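Local coordinates for RNA-dependent RNA Polymerase (Bombyx mori cytoplasmic polyhedrosis virus, PDB 6TZ0), which catalyses RNA-directed RNA synthesis, probably making both the plus strands of viral transcription and the complementary minus strands of genome replication, at residues Y184-P187 and I192-N195; L533-Q538 and I685-E690; R882-Q887 and L1019-F1024; D54-D59 and Q64-V69. All blocks are in the same frame, centred on the assembly; numbering follows the deposited sequence.

In the fold
Along the chain the order is contact 4, contact 1, contact 2, contact 3, each closing before the next opens. Contacts 4 and 1 are both beta hairpins at the surface, with centres about 36 Å apart; contact 1 lies in the N-terminal region and carries two ATP-binding residues. Contact 2 joins a helix to the four-stranded catalytic sheet of the polymerase core, its centre about 55 Å from that of contact 1 and on the opposite side of the chain's centre. Contact 3 belongs to the C-terminal region, its centre 52 to 54 Å from the centres of the other three. None touches another, so they sample separate parts of a large polymerase in which the N- and C-terminal regions flank the central polymerase domain.

Contact 1 of 4, residues Y184-P187 and I192-N195; sequences YESP and IIFN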
loop_
_atom_site.group_PDB
_atom_site.type_symbol
_atom_site.label_atom_id
_atom_site.label_comp_id
_atom_site.label_asym_id
_atom_site.label_seq_id
_atom_site.Cartn_x
_atom_site.Cartn_y
_atom_site.Cartn_z
ATOM N N TYR A 184 -28.809 -3.412 20.243
ATOM C CA TYR A 184 -28.526 -4.630 19.498
ATOM C C TYR A 184 -28.139 -4.228 18.086
ATOM O O TYR A 184 -28.340 -3.086 17.669
ATOM C CB TYR A 184 -29.722 -5.594 19.501
ATOM C CG TYR A 184 -30.957 -5.090 18.789
ATOM C CD1 TYR A 184 -31.868 -4.260 19.435
ATOM C CD2 TYR A 184 -31.238 -5.485 17.489
ATOM C CE1 TYR A 184 -32.993 -3.809 18.796
ATOM C CE2 TYR A 184 -32.365 -5.040 16.840
ATOM C CZ TYR A 184 -33.240 -4.203 17.499
ATOM O OH TYR A 184 -34.370 -3.759 16.854
ATOM N N GLU A 185 -27.589 -5.180 17.349
ATOM C CA GLU A 185 -27.236 -4.960 15.960
ATOM C C GLU A 185 -28.032 -5.903 15.072
ATOM O O GLU A 185 -28.446 -6.984 15.497
ATOM C CB GLU A 185 -25.734 -5.151 15.725
ATOM C CG GLU A 185 -25.212 -6.544 16.002
ATOM C CD GLU A 185 -23.718 -6.644 15.790
ATOM O OE1 GLU A 185 -23.109 -5.623 15.421
ATOM O OE2 GLU A 185 -23.146 -7.735 15.995
ATOM N N SER A 186 -28.251 -5.474 13.835
ATOM C CA SER A 186 -28.944 -6.280 12.853
ATOM C C SER A 186 -28.098 -6.321 11.587
ATOM O O SER A 186 -27.691 -5.264 11.082
ATOM C CB SER A 186 -30.320 -5.708 12.537
ATOM O OG SER A 186 -30.174 -4.477 11.865
ATOM N N PRO A 187 -27.811 -7.506 11.047
ATOM C CA PRO A 187 -27.120 -7.565 9.752
ATOM C C PRO A 187 -28.002 -7.179 8.581
ATOM O O PRO A 187 -27.475 -6.913 7.494
ATOM C CB PRO A 187 -26.676 -9.029 9.661
ATOM C CG PRO A 187 -27.645 -9.764 10.516
ATOM C CD PRO A 187 -27.996 -8.839 11.642
ATOM N N ILE A 192 -26.305 -0.497 14.570
ATOM C CA ILE A 192 -26.623 -0.806 15.957
ATOM C C ILE A 192 -27.917 -0.084 16.304
ATOM O O ILE A 192 -27.952 1.144 16.359
ATOM C CB ILE A 192 -25.494 -0.380 16.900
ATOM C CG1 ILE A 192 -24.208 -1.124 16.566
ATOM C CG2 ILE A 192 -25.892 -0.618 18.338
ATOM C CD1 ILE A 192 -23.000 -0.543 17.244
ATOM N N ILE A 193 -28.978 -0.842 16.544
ATOM C CA ILE A 193 -30.247 -0.256 16.957
ATOM C C ILE A 193 -30.257 -0.133 18.474
ATOM O O ILE A 193 -30.016 -1.111 19.189
ATOM C CB ILE A 193 -31.434 -1.098 16.457
ATOM C CG1 ILE A 193 -31.527 -1.088 14.927
ATOM C CG2 ILE A 193 -32.732 -0.600 17.054
ATOM C CD1 ILE A 193 -30.905 -2.287 14.243
ATOM N N PHE A 194 -30.514 1.074 18.968
ATOM C CA PHE A 194 -30.638 1.323 20.399
ATOM C C PHE A 194 -32.061 1.038 20.859
ATOM O O PHE A 194 -33.024 1.433 20.196
ATOM C CB PHE A 194 -30.269 2.769 20.725
ATOM C CG PHE A 194 -28.812 3.072 20.572
ATOM C CD1 PHE A 194 -27.933 2.882 21.623
ATOM C CD2 PHE A 194 -28.316 3.526 19.363
ATOM C CE1 PHE A 194 -26.587 3.159 21.475
ATOM C CE2 PHE A 194 -26.977 3.798 19.206
ATOM C CZ PHE A 194 -26.113 3.617 20.264
ATOM N N ASN A 195 -32.189 0.349 21.990
ATOM C CA ASN A 195 -33.484 0.207 22.643
ATOM C C ASN A 195 -33.693 1.257 23.723
ATOM O O ASN A 195 -34.770 1.852 23.808
ATOM C CB ASN A 195 -33.632 -1.187 23.249
ATOM C CG ASN A 195 -33.842 -2.253 22.207
ATOM O OD1 ASN A 195 -34.567 -2.054 21.237
ATOM N ND2 ASN A 195 -33.213 -3.404 22.407
#
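The ring of Y184 lies over the side chain of I193, across the two strands of a small beta hairpin. I193 CB sits 4.0 Å from the ring centroid, a CH-pi contact over one face, and CG2 follows along the rim, 3.6 Å from Y184 OH. Turned between its own backbone N and carbonyl carbon (chi1 65°), the tyrosine CG swings the ring back across the partner strand. N195 comes to the ring edge, ND2 3.4 Å from Y184 CD1, with amide and ring planes 33° apart. Underneath, Y184 and I193 form an antiparallel hydrogen-bonded pair: Y184 N gives a good bond to I193 O (2.8 Å), while the return bond from I193 N to Y184 O is bent and weak. This tyrosine side is the close-packed one. Next to it, S186 brings its OG alongside I193 CD1, at 3.3 Å. The other side of the hairpin is looser: E185 and I192 are a non-hydrogen-bonded pair whose side chains come no nearer than 4.4 Å, CB to CG1, and the carboxylate of E185 turns to a salt bridge with R138. Beyond S186 the hairpin opens to solvent at P187. Y184 and N195 both belong to an ATP site seen in this protein, with R37 and R147 nearby, so the pairing probably helps to set the spacing of Y184 and N195; no ATP is bound to this chain here. Strands 183-186 and 191-194 form a two-stranded sheet of their own. I192 packs on Q137 and R138, just beyond helix 121-134, and F194 meets the ring of H134 at the end of that helix.

Contact 2 of 4, residues L533-Q538 and I685-E690; sequences LYWTSQ and IFQGNE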
loop_
_atom_site.group_PDB
_atom_site.type_symbol
_atom_site.label_atom_id
_atom_site.label_comp_id
_atom_site.label_asym_id
_atom_site.label_seq_id
_atom_site.Cartn_x
_atom_site.Cartn_y
_atom_site.Cartn_z
ATOM N N LEU A 533 18.749 -9.682 19.097
ATOM C CA LEU A 533 19.164 -10.619 20.133
ATOM C C LEU A 533 20.679 -10.731 20.233
ATOM O O LEU A 533 21.212 -10.882 21.335
ATOM C CB LEU A 533 18.526 -11.976 19.853
ATOM C CG LEU A 533 17.228 -12.395 20.544
ATOM C CD1 LEU A 533 16.145 -11.373 20.486
ATOM C CD2 LEU A 533 16.751 -13.603 19.779
ATOM N N TYR A 534 21.390 -10.620 19.110
ATOM C CA TYR A 534 22.848 -10.604 19.167
ATOM C C TYR A 534 23.373 -9.280 19.710
ATOM O O TYR A 534 24.175 -9.262 20.648
ATOM C CB TYR A 534 23.443 -10.887 17.791
ATOM C CG TYR A 534 24.947 -10.811 17.792
ATOM C CD1 TYR A 534 25.702 -11.782 18.429
ATOM C CD2 TYR A 534 25.613 -9.768 17.168
ATOM C CE1 TYR A 534 27.065 -11.720 18.448
ATOM C CE2 TYR A 534 26.986 -9.696 17.185
ATOM C CZ TYR A 534 27.704 -10.677 17.825
ATOM O OH TYR A 534 29.074 -10.625 17.842
ATOM N N TRP A 535 22.935 -8.160 19.141
ATOM C CA TRP A 535 23.507 -6.876 19.518
ATOM C C TRP A 535 23.014 -6.348 20.854
ATOM O O TRP A 535 23.503 -5.309 21.299
ATOM C CB TRP A 535 23.239 -5.814 18.453
ATOM C CG TRP A 535 24.079 -5.955 17.243
ATOM C CD1 TRP A 535 23.693 -6.422 16.030
ATOM C CD2 TRP A 535 25.469 -5.652 17.135
ATOM N NE1 TRP A 535 24.753 -6.413 15.160
ATOM C CE2 TRP A 535 25.859 -5.947 15.820
ATOM C CE3 TRP A 535 26.424 -5.160 18.027
ATOM C CZ2 TRP A 535 27.159 -5.764 15.371
ATOM C CZ3 TRP A 535 27.709 -4.978 17.579
ATOM C CH2 TRP A 535 28.067 -5.278 16.265
ATOM N N THR A 536 22.066 -7.007 21.503
ATOM C CA THR A 536 21.679 -6.569 22.830
ATOM C C THR A 536 22.358 -7.405 23.910
ATOM O O THR A 536 22.349 -7.020 25.083
ATOM C CB THR A 536 20.151 -6.611 22.963
ATOM O OG1 THR A 536 19.569 -6.209 21.722
ATOM C CG2 THR A 536 19.699 -5.569 23.946
ATOM N N SER A 537 22.994 -8.511 23.525
ATOM C CA SER A 537 23.882 -9.274 24.392
ATOM C C SER A 537 25.290 -8.704 24.445
ATOM O O SER A 537 26.156 -9.295 25.095
ATOM C CB SER A 537 23.959 -10.729 23.926
ATOM O OG SER A 537 22.718 -11.388 24.068
ATOM N N GLN A 538 25.541 -7.586 23.776
ATOM C CA GLN A 538 26.866 -7.001 23.711
ATOM C C GLN A 538 27.025 -5.927 24.776
ATOM O O GLN A 538 26.060 -5.461 25.381
ATOM C CB GLN A 538 27.116 -6.409 22.329
ATOM C CG GLN A 538 26.967 -7.414 21.212
ATOM C CD GLN A 538 27.960 -8.534 21.313
ATOM O OE1 GLN A 538 29.123 -8.311 21.622
ATOM N NE2 GLN A 538 27.502 -9.753 21.079
ATOM N N ILE A 685 22.460 1.050 15.741
ATOM C CA ILE A 685 23.242 0.424 16.800
ATOM C C ILE A 685 24.653 0.991 16.746
ATOM O O ILE A 685 25.351 0.842 15.737
ATOM C CB ILE A 685 23.258 -1.105 16.669
ATOM C CG1 ILE A 685 21.845 -1.667 16.804
ATOM C CG2 ILE A 685 24.109 -1.711 17.744
ATOM C CD1 ILE A 685 21.723 -3.098 16.396
ATOM N N PHE A 686 25.071 1.638 17.829
ATOM C CA PHE A 686 26.398 2.224 17.960
ATOM C C PHE A 686 27.177 1.450 19.012
ATOM O O PHE A 686 26.600 0.992 19.997
ATOM C CB PHE A 686 26.304 3.690 18.382
ATOM C CG PHE A 686 25.519 4.544 17.444
ATOM C CD1 PHE A 686 26.089 5.036 16.284
ATOM C CD2 PHE A 686 24.206 4.861 17.726
ATOM C CE1 PHE A 686 25.359 5.823 15.423
ATOM C CE2 PHE A 686 23.474 5.652 16.872
ATOM C CZ PHE A 686 24.056 6.134 15.720
ATOM N N GLN A 687 28.485 1.312 18.825
ATOM C CA GLN A 687 29.317 0.638 19.816
ATOM C C GLN A 687 30.609 1.408 20.033
ATOM O O GLN A 687 31.317 1.720 19.074
ATOM C CB GLN A 687 29.633 -0.801 19.402
ATOM C CG GLN A 687 30.335 -1.605 20.481
ATOM C CD GLN A 687 30.537 -3.054 20.112
ATOM O OE1 GLN A 687 30.284 -3.460 18.983
ATOM N NE2 GLN A 687 30.964 -3.854 21.078
ATOM N N GLY A 688 30.922 1.687 21.296
ATOM C CA GLY A 688 32.146 2.377 21.651
ATOM C C GLY A 688 32.076 2.990 23.031
ATOM O O GLY A 688 31.548 2.372 23.957
ATOM N N ASN A 689 32.627 4.187 23.196
ATOM C CA ASN A 689 32.490 4.932 24.436
ATOM C C ASN A 689 31.191 5.715 24.427
ATOM O O ASN A 689 30.549 5.873 23.391
ATOM C CB ASN A 689 33.662 5.888 24.632
ATOM C CG ASN A 689 34.931 5.174 25.024
ATOM O OD1 ASN A 689 34.921 4.302 25.893
ATOM N ND2 ASN A 689 36.035 5.525 24.371
ATOM N N GLU A 690 30.810 6.226 25.596
ATOM C CA GLU A 690 29.584 7.011 25.675
ATOM C C GLU A 690 29.727 8.349 24.966
ATOM O O GLU A 690 28.750 8.855 24.400
ATOM C CB GLU A 690 29.179 7.219 27.132
ATOM C CG GLU A 690 28.735 5.948 27.827
ATOM C CD GLU A 690 28.263 6.194 29.241
ATOM O OE1 GLU A 690 28.367 7.346 29.708
ATOM O OE2 GLU A 690 27.789 5.236 29.886
#
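The indole of W535 is flanked on both faces: Y534 CD2 stands 3.9 Å above one, and I685 CG2 lies 3.8 Å above the other, each offset toward the rim. At the indole edge, in its plane, is Q687 OE1, 3.3 Å from W535 CZ3; the glutamine amide is turned 88° to the ring. The contact sets helix 530-535 against the antiparallel palm sheet of the polymerase. Strand 682-687 follows the turn that holds the metal-binding D680 and D681, and it pairs with strand 541-548, which carries D547; the contact lies at the end of strand 682-687 remote from that turn. I685 also reaches the base of the tryptophan, its CD1 3.7 Å from W535 CB. Q687 gets to the edge because its CG is anti to the backbone N (chi1 -172°) and the chain runs straight from there, while NE2 makes a weak bond to R539 O. I685 and Q687 thus serve one face of the sheet; F686 turns to the other and packs on helix 690-705. No hydrogen bond crosses between 533-538 and 685-690, so the join rests on van der Waals contact of W535 with I685 and Q687; W535 also touches T673 and T674 on the next strand. S537 OG bonds to L533 O, one turn back, at 3.2 Å, meeting the carbonyl nearly head-on, and is bonded to W272 N as well.

Contact 3 of 4, residues R882-Q887 and L1019-F1024; sequences REMIQQ and LHLYEF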
loop_
_atom_site.group_PDB
_atom_site.type_symbol
_atom_site.label_atom_id
_atom_site.label_comp_id
_atom_site.label_asym_id
_atom_site.label_seq_id
_atom_site.Cartn_x
_atom_site.Cartn_y
_atom_site.Cartn_z
ATOM N N ARG A 882 -3.607 -48.184 22.773
ATOM C CA ARG A 882 -2.704 -49.148 23.397
ATOM C C ARG A 882 -3.348 -50.530 23.465
ATOM O O ARG A 882 -2.712 -51.546 23.138
ATOM C CB ARG A 882 -2.323 -48.637 24.791
ATOM C CG ARG A 882 -1.210 -49.366 25.540
ATOM C CD ARG A 882 -1.755 -50.447 26.473
ATOM N NE ARG A 882 -2.766 -49.930 27.390
ATOM C CZ ARG A 882 -3.665 -50.689 28.010
ATOM N NH1 ARG A 882 -3.684 -51.999 27.802
ATOM N NH2 ARG A 882 -4.551 -50.139 28.827
ATOM N N GLU A 883 -4.613 -50.585 23.890
ATOM C CA GLU A 883 -5.348 -51.843 23.866
ATOM C C GLU A 883 -5.553 -52.324 22.439
ATOM O O GLU A 883 -5.481 -53.526 22.164
ATOM C CB GLU A 883 -6.687 -51.693 24.578
ATOM C CG GLU A 883 -7.475 -52.978 24.680
ATOM C CD GLU A 883 -8.781 -52.810 25.416
ATOM O OE1 GLU A 883 -9.073 -51.679 25.851
ATOM O OE2 GLU A 883 -9.515 -53.810 25.554
ATOM N N MET A 884 -5.742 -51.391 21.510
ATOM C CA MET A 884 -5.975 -51.762 20.123
ATOM C C MET A 884 -4.708 -52.296 19.456
ATOM O O MET A 884 -4.797 -53.066 18.494
ATOM C CB MET A 884 -6.575 -50.555 19.402
ATOM C CG MET A 884 -6.923 -50.719 17.945
ATOM S SD MET A 884 -8.050 -49.422 17.425
ATOM C CE MET A 884 -7.081 -47.966 17.750
ATOM N N ILE A 885 -3.524 -51.956 19.977
ATOM C CA ILE A 885 -2.308 -52.588 19.466
ATOM C C ILE A 885 -1.838 -53.763 20.312
ATOM O O ILE A 885 -0.868 -54.431 19.925
ATOM C CB ILE A 885 -1.103 -51.629 19.333
ATOM C CG1 ILE A 885 -0.582 -51.189 20.692
ATOM C CG2 ILE A 885 -1.460 -50.402 18.527
ATOM C CD1 ILE A 885 0.697 -50.416 20.595
ATOM N N GLN A 886 -2.471 -54.041 21.459
ATOM C CA GLN A 886 -2.062 -55.236 22.194
ATOM C C GLN A 886 -2.954 -56.453 21.960
ATOM O O GLN A 886 -2.684 -57.506 22.547
ATOM C CB GLN A 886 -1.953 -54.955 23.703
ATOM C CG GLN A 886 -3.240 -54.731 24.470
ATOM C CD GLN A 886 -3.794 -55.989 25.111
ATOM O OE1 GLN A 886 -3.047 -56.902 25.459
ATOM N NE2 GLN A 886 -5.111 -56.036 25.279
ATOM N N GLN A 887 -3.999 -56.360 21.136
ATOM C CA GLN A 887 -4.653 -57.563 20.628
ATOM C C GLN A 887 -4.843 -57.535 19.114
ATOM O O GLN A 887 -5.687 -58.276 18.595
ATOM C CB GLN A 887 -5.992 -57.839 21.321
ATOM C CG GLN A 887 -7.110 -56.834 21.123
ATOM C CD GLN A 887 -7.334 -55.972 22.337
ATOM O OE1 GLN A 887 -6.515 -55.948 23.255
ATOM N NE2 GLN A 887 -8.455 -55.264 22.358
ATOM N N LEU A 1019 -1.055 -45.759 10.105
ATOM C CA LEU A 1019 0.101 -45.031 10.607
ATOM C C LEU A 1019 -0.196 -44.247 11.875
ATOM O O LEU A 1019 0.744 -43.781 12.522
ATOM C CB LEU A 1019 0.629 -44.073 9.541
ATOM C CG LEU A 1019 1.244 -44.698 8.291
ATOM C CD1 LEU A 1019 1.659 -43.628 7.306
ATOM C CD2 LEU A 1019 2.425 -45.577 8.659
ATOM N N HIS A 1020 -1.463 -44.075 12.248
ATOM C CA HIS A 1020 -1.757 -43.429 13.518
ATOM C C HIS A 1020 -1.551 -44.350 14.709
ATOM O O HIS A 1020 -1.536 -43.866 15.842
ATOM C CB HIS A 1020 -3.195 -42.903 13.556
ATOM C CG HIS A 1020 -3.490 -41.859 12.528
ATOM N ND1 HIS A 1020 -4.111 -42.150 11.335
ATOM C CD2 HIS A 1020 -3.221 -40.534 12.495
ATOM C CE1 HIS A 1020 -4.234 -41.047 10.622
ATOM N NE2 HIS A 1020 -3.699 -40.050 11.302
ATOM N N LEU A 1021 -1.366 -45.649 14.487
ATOM C CA LEU A 1021 -1.370 -46.620 15.579
ATOM C C LEU A 1021 0.039 -46.769 16.154
ATOM O O LEU A 1021 0.780 -47.706 15.860
ATOM C CB LEU A 1021 -1.925 -47.951 15.095
ATOM C CG LEU A 1021 -3.333 -47.851 14.514
ATOM C CD1 LEU A 1021 -3.855 -49.200 14.077
ATOM C CD2 LEU A 1021 -4.256 -47.226 15.508
ATOM N N TYR A 1022 0.399 -45.807 16.998
ATOM C CA TYR A 1022 1.683 -45.809 17.677
ATOM C C TYR A 1022 1.524 -45.169 19.044
ATOM O O TYR A 1022 0.743 -44.234 19.219
ATOM C CB TYR A 1022 2.758 -45.088 16.850
ATOM C CG TYR A 1022 2.515 -43.625 16.566
ATOM C CD1 TYR A 1022 1.804 -43.225 15.451
ATOM C CD2 TYR A 1022 3.042 -42.643 17.386
ATOM C CE1 TYR A 1022 1.592 -41.893 15.181
ATOM C CE2 TYR A 1022 2.833 -41.314 17.130
ATOM C CZ TYR A 1022 2.115 -40.946 16.026
ATOM O OH TYR A 1022 1.919 -39.613 15.777
ATOM N N GLU A 1023 2.276 -45.677 20.018
ATOM C CA GLU A 1023 2.220 -45.162 21.376
ATOM C C GLU A 1023 3.610 -45.069 21.983
ATOM O O GLU A 1023 4.601 -45.525 21.413
ATOM C CB GLU A 1023 1.304 -46.002 22.270
ATOM C CG GLU A 1023 -0.137 -45.580 22.168
ATOM C CD GLU A 1023 -0.348 -44.200 22.769
ATOM O OE1 GLU A 1023 0.320 -43.884 23.778
ATOM O OE2 GLU A 1023 -1.153 -43.418 22.227
ATOM N N PHE A 1024 3.657 -44.463 23.165
ATOM C CA PHE A 1024 4.897 -44.089 23.827
ATOM C C PHE A 1024 4.785 -44.440 25.298
ATOM O O PHE A 1024 3.902 -43.930 25.992
ATOM C CB PHE A 1024 5.179 -42.594 23.657
ATOM C CG PHE A 1024 5.547 -42.209 22.265
ATOM C CD1 PHE A 1024 6.856 -42.297 21.833
ATOM C CD2 PHE A 1024 4.576 -41.800 21.370
ATOM C CE1 PHE A 1024 7.194 -41.952 20.545
ATOM C CE2 PHE A 1024 4.908 -41.462 20.081
ATOM C CZ PHE A 1024 6.215 -41.537 19.668
#
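M884 reaches L1021 by way of its torsions: CG is anti to the backbone N (chi1 -179°), the chain continues nearly straight, and a bend at chi3 (60°) turns the terminal methyl onto the leucine. On the other side, L1021 sets its CG beside the backbone N (chi1 -57°) and extends its branch toward the helix. M884 CE meets L1021 CD2 at 3.7 Å, the two side chains crossing at about a right angle. One residue further along helix 881-886, I885 CG2 lies 4.2 Å from L1021 CB, so the leucine is touched at its base by the isoleucine and at its branch by the methionine. L1021 is the centre of an inverse gamma turn, with Y1022 N bonded to H1020 O at 3.0 Å, and this turn leads into strand 1022-1027. Two residues on, the aliphatic part of E1023 comes back to the helix, CG 4.4 Å from R882 N, while the guanidinium of R882 turns from the strand. The carboxylate of E1023 folds over its own backbone, where OE1 takes a weak bond from F1024 N (3.4 Å). R873 bonds to Y1022 O, makes a cation-pi contact with the Y1022 ring, and forms a long, weak ion pair with E1023 OE2. Around this join, in the C-terminal region of the polymerase, I881 touches both L1021 and E1023, and I885 rests on V1201 of the neighbouring strand 1196-1202. Since no hydrogen bond or salt bridge links 882-887 with 1019-1024, the helix meets the turn and the start of the strand by a few apolar contacts rather than by directed polar bonds.

Contact 4 of 4, residues D54-D59 and Q64-V69; sequences DYSGED and QLQATV
A two-stranded beta hairpin, strands 54-58 and 64-68, brings D54 opposite T68 at its open end and E58 opposite Q64 beside the loop. T68 OG1 donates to D54 OD1 at 2.6 Å, nearly along the C-O axis of the carboxylate; the two side chains lie next to each other, pointing the same way. Two hydrogen-bonded pairs form the backbone ladder. G57 and L65 exchange two bonds, L65 N to G57 O nearly straight (169°) and G57 N to L65 O at 3.1 Å. Of the two between Y55 and A67, A67 N reaches Y55 O at 3.3 Å, and the one from Y55 N to A67 O is weak. Near the loop Q64 bends at chi2 (-68°), which carries its NE2 back over the partner strand, 3.4 Å from E58 CG. The face bearing D54, S56, E58, Q64, Q66 and T68 is polar and mostly exposed, whereas Y55 and L65 pack on helix 224-237 and A67 touches helix 309-320. D59 OD1 accepts N63 N across the connecting loop. Non-hydrogen-bonded and hydrogen-bonded pairs follow in strict turn from D54-T68 to E58-Q64, the pattern of a regular antiparallel beta hairpin.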
loop_
_atom_site.group_PDB
_atom_site.type_symbol
_atom_site.label_atom_id
_atom_site.label_comp_id
_atom_site.label_asym_id
_atom_site.label_seq_id
_atom_site.Cartn_x
_atom_site.Cartn_y
_atom_site.Cartn_z
ATOM N N ASP A 54 -15.059 -2.267 46.945
ATOM C CA ASP A 54 -13.650 -2.396 47.273
ATOM C C ASP A 54 -13.187 -3.817 47.002
ATOM O O ASP A 54 -13.974 -4.764 47.050
ATOM C CB ASP A 54 -13.385 -2.034 48.735
ATOM C CG ASP A 54 -13.470 -0.545 48.991
ATOM O OD1 ASP A 54 -13.161 0.238 48.071
ATOM O OD2 ASP A 54 -13.845 -0.153 50.113
ATOM N N TYR A 55 -11.898 -3.960 46.716
ATOM C CA TYR A 55 -11.374 -5.263 46.353
ATOM C C TYR A 55 -9.886 -5.299 46.652
ATOM O O TYR A 55 -9.213 -4.265 46.655
ATOM C CB TYR A 55 -11.641 -5.556 44.880
ATOM C CG TYR A 55 -11.433 -6.985 44.471
ATOM C CD1 TYR A 55 -12.390 -7.946 44.744
ATOM C CD2 TYR A 55 -10.286 -7.374 43.806
ATOM C CE1 TYR A 55 -12.209 -9.259 44.367
ATOM C CE2 TYR A 55 -10.089 -8.682 43.428
ATOM C CZ TYR A 55 -11.053 -9.619 43.710
ATOM O OH TYR A 55 -10.870 -10.924 43.331
ATOM N N SER A 56 -9.379 -6.498 46.912
ATOM C CA SER A 56 -7.994 -6.674 47.309
ATOM C C SER A 56 -7.435 -7.925 46.651
ATOM O O SER A 56 -8.168 -8.873 46.361
ATOM C CB SER A 56 -7.863 -6.767 48.833
ATOM O OG SER A 56 -6.516 -6.960 49.217
ATOM N N GLY A 57 -6.131 -7.914 46.410
ATOM C CA GLY A 57 -5.478 -9.039 45.779
ATOM C C GLY A 57 -4.085 -8.654 45.327
ATOM O O GLY A 57 -3.546 -7.622 45.728
ATOM N N GLU A 58 -3.522 -9.499 44.474
ATOM C CA GLU A 58 -2.141 -9.368 44.041
ATOM C C GLU A 58 -2.047 -8.684 42.683
ATOM O O GLU A 58 -3.006 -8.643 41.912
ATOM C CB GLU A 58 -1.473 -10.740 43.972
ATOM C CG GLU A 58 -1.294 -11.409 45.312
ATOM C CD GLU A 58 -0.687 -12.788 45.186
ATOM O OE1 GLU A 58 -0.528 -13.264 44.044
ATOM O OE2 GLU A 58 -0.367 -13.399 46.225
ATOM N N ASP A 59 -0.864 -8.153 42.396
ATOM C CA ASP A 59 -0.585 -7.542 41.104
ATOM C C ASP A 59 -0.000 -8.600 40.164
ATOM O O ASP A 59 -0.096 -9.802 40.425
ATOM C CB ASP A 59 0.312 -6.307 41.276
ATOM C CG ASP A 59 1.670 -6.616 41.894
ATOM O OD1 ASP A 59 1.934 -7.763 42.304
ATOM O OD2 ASP A 59 2.493 -5.685 41.977
ATOM N N GLN A 64 0.580 -7.112 47.076
ATOM C CA GLN A 64 -0.806 -6.834 47.437
ATOM C C GLN A 64 -1.223 -5.439 46.995
ATOM O O GLN A 64 -0.530 -4.457 47.275
ATOM C CB GLN A 64 -1.002 -6.985 48.942
ATOM C CG GLN A 64 -0.896 -8.409 49.431
ATOM C CD GLN A 64 -2.046 -9.263 48.945
ATOM O OE1 GLN A 64 -3.191 -8.818 48.908
ATOM N NE2 GLN A 64 -1.748 -10.497 48.565
ATOM N N LEU A 65 -2.362 -5.351 46.313
ATOM C CA LEU A 65 -2.842 -4.082 45.791
ATOM C C LEU A 65 -4.334 -3.967 46.073
ATOM O O LEU A 65 -5.042 -4.971 46.158
ATOM C CB LEU A 65 -2.511 -3.963 44.290
ATOM C CG LEU A 65 -2.545 -2.624 43.543
ATOM C CD1 LEU A 65 -3.879 -2.303 42.962
ATOM C CD2 LEU A 65 -2.134 -1.501 44.483
ATOM N N GLN A 66 -4.796 -2.730 46.251
ATOM C CA GLN A 66 -6.178 -2.430 46.609
ATOM C C GLN A 66 -6.750 -1.412 45.637
ATOM O O GLN A 66 -6.150 -0.356 45.423
ATOM C CB GLN A 66 -6.266 -1.881 48.033
ATOM C CG GLN A 66 -5.921 -2.888 49.102
ATOM C CD GLN A 66 -5.873 -2.268 50.477
ATOM O OE1 GLN A 66 -5.999 -1.053 50.626
ATOM N NE2 GLN A 66 -5.692 -3.098 51.494
ATOM N N ALA A 67 -7.910 -1.717 45.064
ATOM C CA ALA A 67 -8.576 -0.791 44.161
ATOM C C ALA A 67 -10.076 -0.812 44.416
ATOM O O ALA A 67 -10.600 -1.676 45.122
ATOM C CB ALA A 67 -8.272 -1.112 42.697
ATOM N N THR A 68 -10.765 0.162 43.825
ATOM C CA THR A 68 -12.182 0.399 44.069
ATOM C C THR A 68 -12.880 0.624 42.738
ATOM O O THR A 68 -12.400 1.407 41.915
ATOM C CB THR A 68 -12.384 1.612 44.991
ATOM O OG1 THR A 68 -11.727 1.376 46.242
ATOM C CG2 THR A 68 -13.858 1.869 45.251
ATOM N N VAL A 69 -14.000 -0.068 42.527
ATOM C CA VAL A 69 -14.786 0.102 41.309
ATOM C C VAL A 69 -15.416 1.489 41.317
ATOM O O VAL A 69 -16.181 1.834 42.224
ATOM C CB VAL A 69 -15.855 -0.992 41.190
ATOM C CG1 VAL A 69 -16.718 -0.746 39.975
ATOM C CG2 VAL A 69 -15.214 -2.364 41.114
#